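Local coordinates for protein TetR family transcriptional regulator (Rhodococcus erythropolis, PDB 4ZA6) that represses transcription as a TetR-family regulator of quorum-sensing signal degradation, probably by binding operator DNA that controls the qsdA gene, at residues L51-V54 / L55-T59; F106-L109 / A110-G114. All blocks are in the same frame, centred on the assembly; numbering follows the deposited sequence.

Interaction 1 (51-54 with 55-59) is a turn-to-turn contact within helix 47-69, and interaction 2 (106-109 with 110-114) follows later in the chain, at the C-terminal end of helix 103-111 and the turn that leads into helix 115-133. Their centres lie about 11 Å apart and the two touch directly: CD2 of Leu-51 is 3.7 Å from CD1 of Leu-109, and CD1 of Leu-55 is 3.9 Å from CD1 of Phe-106. The long helix that continues from the N-terminal, probably DNA-binding, domain thus packs against a short helix of the C-terminal domain, an interface through which ligand-induced shifts could pass, as in TetR relatives.

Interaction 1: L51-V54 / L55-T59; sequences LGTV and LAEAT
Leu-51 and Leu-55 stand one turn apart on helix 47-69, the long helix that in TetR-family regulators joins the N-terminal DNA-binding domain to the C-terminal regulatory domain. Their side chains cross at a slant: CG of Leu-51 lies 3.9 Å from CD1 of Leu-55, and CD1 of Leu-51 comes to 4.0 Å from CG of Leu-55. A trans first torsion (chi1 -178°) lays the Leu-51 branch beside its own carbonyl carbon, on the side where the next turn begins. The Leu-51 carbonyl is itself closely covered, because Leu-55 CG sits 3.2 Å from Leu-51 O while the amide of Leu-55 donates to the same oxygen at 2.9 Å in a fairly straight bond (165° at the hydrogen). The bond from Ala-56 N to Gly-52 O is no longer, at 2.8 Å, but more bent, at 145°. Glu-57 N and Ala-58 N continue the i to i+4 ladder to Thr-53 O and Val-54 O. These two turns belong to the part of the helix that passes between the domains: both leucines touch helices 93-101 and 103-111 of the C-terminal domain, and Leu-55 also reaches Tyr-18 of helix 4-19, which Thr-53, Val-54 and Glu-57 touch as well. Glu-57 packs its CG 3.4 Å from Thr-53 O and then extends away, so that OE2 forms a salt bridge with Arg-8 of that helix, while Thr-53 turns its own hydroxyl back to Glu-49 O. One turn further on, Leu-55 O accepts both Thr-59 N at 2.9 Å and Thr-59 OG1 at 2.8 Å, which reach it from opposite faces of the carbonyl plane; Thr-59 OG1 also hydrogen-bonds a bound methylpentanediol, probably from the crystallisation liquor.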
# COMPACT_ATOMS: atom_id res chain seq x y z
N LEU A 51 -2.76 10.08 8.12
CA LEU A 51 -1.67 9.09 7.99
C LEU A 51 -2.01 8.06 6.91
O LEU A 51 -1.15 7.73 6.09
CB LEU A 51 -1.30 8.43 9.33
CG LEU A 51 -0.14 7.41 9.31
CD1 LEU A 51 1.17 8.05 8.81
CD2 LEU A 51 0.04 6.77 10.64
N GLY A 52 -3.27 7.64 6.84
CA GLY A 52 -3.76 6.73 5.81
C GLY A 52 -3.56 7.30 4.41
O GLY A 52 -3.14 6.58 3.51
N THR A 53 -3.82 8.60 4.22
CA THR A 53 -3.65 9.29 2.93
C THR A 53 -2.20 9.32 2.55
O THR A 53 -1.87 9.06 1.40
CB THR A 53 -4.23 10.71 3.04
OG1 THR A 53 -5.61 10.59 3.38
CG2 THR A 53 -4.05 11.53 1.75
N VAL A 54 -1.32 9.65 3.52
CA VAL A 54 0.13 9.74 3.38
C VAL A 54 0.67 8.37 2.93
O VAL A 54 1.42 8.29 1.95
CB VAL A 54 0.75 10.24 4.73
CG1 VAL A 54 2.25 9.92 4.83
CG2 VAL A 54 0.51 11.74 4.93
N LEU A 55 0.26 7.31 3.62
CA LEU A 55 0.68 5.94 3.34
C LEU A 55 0.10 5.41 2.04
O LEU A 55 0.78 4.66 1.36
CB LEU A 55 0.32 5.01 4.51
CG LEU A 55 1.01 5.33 5.83
CD1 LEU A 55 0.51 4.41 6.95
CD2 LEU A 55 2.52 5.29 5.69
N ALA A 56 -1.12 5.83 1.67
CA ALA A 56 -1.75 5.44 0.40
C ALA A 56 -0.98 6.06 -0.77
O ALA A 56 -0.76 5.39 -1.76
CB ALA A 56 -3.19 5.91 0.37
N GLU A 57 -0.56 7.34 -0.65
CA GLU A 57 0.21 7.99 -1.72
C GLU A 57 1.59 7.31 -1.89
O GLU A 57 2.03 7.12 -3.01
CB GLU A 57 0.35 9.51 -1.47
CG GLU A 57 -0.95 10.27 -1.66
CD GLU A 57 -0.85 11.79 -1.69
OE1 GLU A 57 0.28 12.32 -1.61
OE2 GLU A 57 -1.91 12.44 -1.77
N ALA A 58 2.25 6.96 -0.77
CA ALA A 58 3.54 6.24 -0.75
C ALA A 58 3.35 4.84 -1.37
O ALA A 58 4.23 4.37 -2.08
CB ALA A 58 4.05 6.10 0.67
N THR A 59 2.19 4.17 -1.09
CA THR A 59 1.85 2.87 -1.68
C THR A 59 1.77 2.98 -3.23
O THR A 59 2.33 2.14 -3.93
CB THR A 59 0.52 2.36 -1.09
OG1 THR A 59 0.70 2.08 0.30
CG2 THR A 59 0.00 1.10 -1.81

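Interaction 2: F106-L109 / A110-G114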
# COMPACT_ATOMS: atom_id res chain seq x y z
N PHE A 106 -1.25 1.26 12.62
CA PHE A 106 -0.88 0.72 11.32
C PHE A 106 -1.70 -0.53 10.90
O PHE A 106 -2.10 -0.62 9.73
CB PHE A 106 0.63 0.46 11.20
CG PHE A 106 1.01 0.06 9.79
CD1 PHE A 106 1.05 1.00 8.77
CD2 PHE A 106 1.18 -1.28 9.46
CE1 PHE A 106 1.30 0.62 7.45
CE2 PHE A 106 1.47 -1.65 8.14
CZ PHE A 106 1.52 -0.70 7.14
N ILE A 107 -1.96 -1.46 11.84
CA ILE A 107 -2.74 -2.66 11.52
C ILE A 107 -4.08 -2.22 10.93
O ILE A 107 -4.50 -2.73 9.88
CB ILE A 107 -2.91 -3.64 12.72
CG1 ILE A 107 -1.56 -4.32 13.09
CG2 ILE A 107 -3.96 -4.73 12.36
CD1 ILE A 107 -1.53 -4.99 14.51
N LYS A 108 -4.71 -1.22 11.60
CA LYS A 108 -5.99 -0.64 11.21
C LYS A 108 -5.93 0.02 9.83
O LYS A 108 -6.77 -0.26 8.99
CB LYS A 108 -6.47 0.35 12.28
CG LYS A 108 -7.81 1.00 12.00
CD LYS A 108 -8.36 1.69 13.23
CE LYS A 108 -9.76 2.15 12.99
NZ LYS A 108 -9.83 3.49 12.34
N LEU A 109 -4.95 0.90 9.61
CA LEU A 109 -4.80 1.59 8.31
C LEU A 109 -4.48 0.66 7.12
O LEU A 109 -4.95 0.90 6.00
CB LEU A 109 -3.71 2.67 8.43
CG LEU A 109 -3.99 3.81 9.41
CD1 LEU A 109 -2.84 4.78 9.44
CD2 LEU A 109 -5.27 4.55 9.06
N ALA A 110 -3.70 -0.40 7.36
CA ALA A 110 -3.25 -1.33 6.33
C ALA A 110 -4.12 -2.55 6.07
O ALA A 110 -4.15 -3.03 4.95
CB ALA A 110 -1.83 -1.79 6.63
N MET A 111 -4.71 -3.13 7.12
CA MET A 111 -5.42 -4.41 6.98
C MET A 111 -6.91 -4.42 7.19
O MET A 111 -7.55 -5.46 7.14
CB MET A 111 -4.71 -5.49 7.79
CG MET A 111 -3.42 -5.93 7.12
SD MET A 111 -2.39 -6.89 8.19
CE MET A 111 -1.63 -5.57 9.23
N MET A 112 -7.47 -3.24 7.38
CA MET A 112 -8.90 -3.00 7.48
C MET A 112 -9.23 -2.23 6.21
O MET A 112 -8.37 -1.43 5.80
CB MET A 112 -9.19 -2.12 8.71
CG MET A 112 -10.65 -1.94 8.99
SD MET A 112 -10.99 -0.86 10.37
CE MET A 112 -10.82 0.80 9.59
N PRO A 113 -10.44 -2.34 5.60
CA PRO A 113 -10.74 -1.48 4.44
C PRO A 113 -10.50 -0.01 4.78
O PRO A 113 -10.71 0.42 5.91
CB PRO A 113 -12.22 -1.77 4.18
CG PRO A 113 -12.37 -3.20 4.59
CD PRO A 113 -11.57 -3.25 5.88
N GLY A 114 -9.88 0.70 3.85
CA GLY A 114 -9.51 2.10 4.03
C GLY A 114 -8.63 2.55 2.89
O GLY A 114 -8.59 1.88 1.85
O HOH W 1 -8.31 1.50 7.38
O HOH W 2 -6.71 0.15 4.23
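Met-112 runs alongside Lys-108, the two chains heading in one direction, where helix 103-111 gives out. Met-112 is the first residue to leave helical geometry, and its CB is close to the last turn, 3.1 Å from Lys-108 O. From there CG carries the chain out beside the lysine; SD then comes to 4.0 Å from Lys-108 CG, and the bend at chi3 (81°) brings the terminal CE to 3.8 Å from Lys-108 CE. The backbone pairing fades over the same residues. Ala-110 N and Met-111 N make regular helical bonds to Phe-106 O and Ile-107 O, but Met-112 N reaches Lys-108 O only weakly, at 3.5 Å. A water takes up the next step, donating to Leu-109 O and to Met-112 O and so tying the helix end to the turn. Gly-114 closes that turn as the N-cap of helix 115-133.

On another side of the helix, Ala-110 CB sits over one face of the Phe-106 ring in a CH-pi contact, 3.9 Å from the ring centroid and displaced toward the CZ-CE2 rim. Met-111 folds its methyl back on the preceding turn, with CE 4.0 Å from Ile-107 CG2. The Phe-106 ring also meets Tyr-159 edge-to-face and packs against Leu-98 of helix 93-101, while Met-111 reaches Val-156 on helix 143-158, so this helix end packs against the linking helix 47-69 and, within the C-terminal domain, helices 93-101 and 143-158.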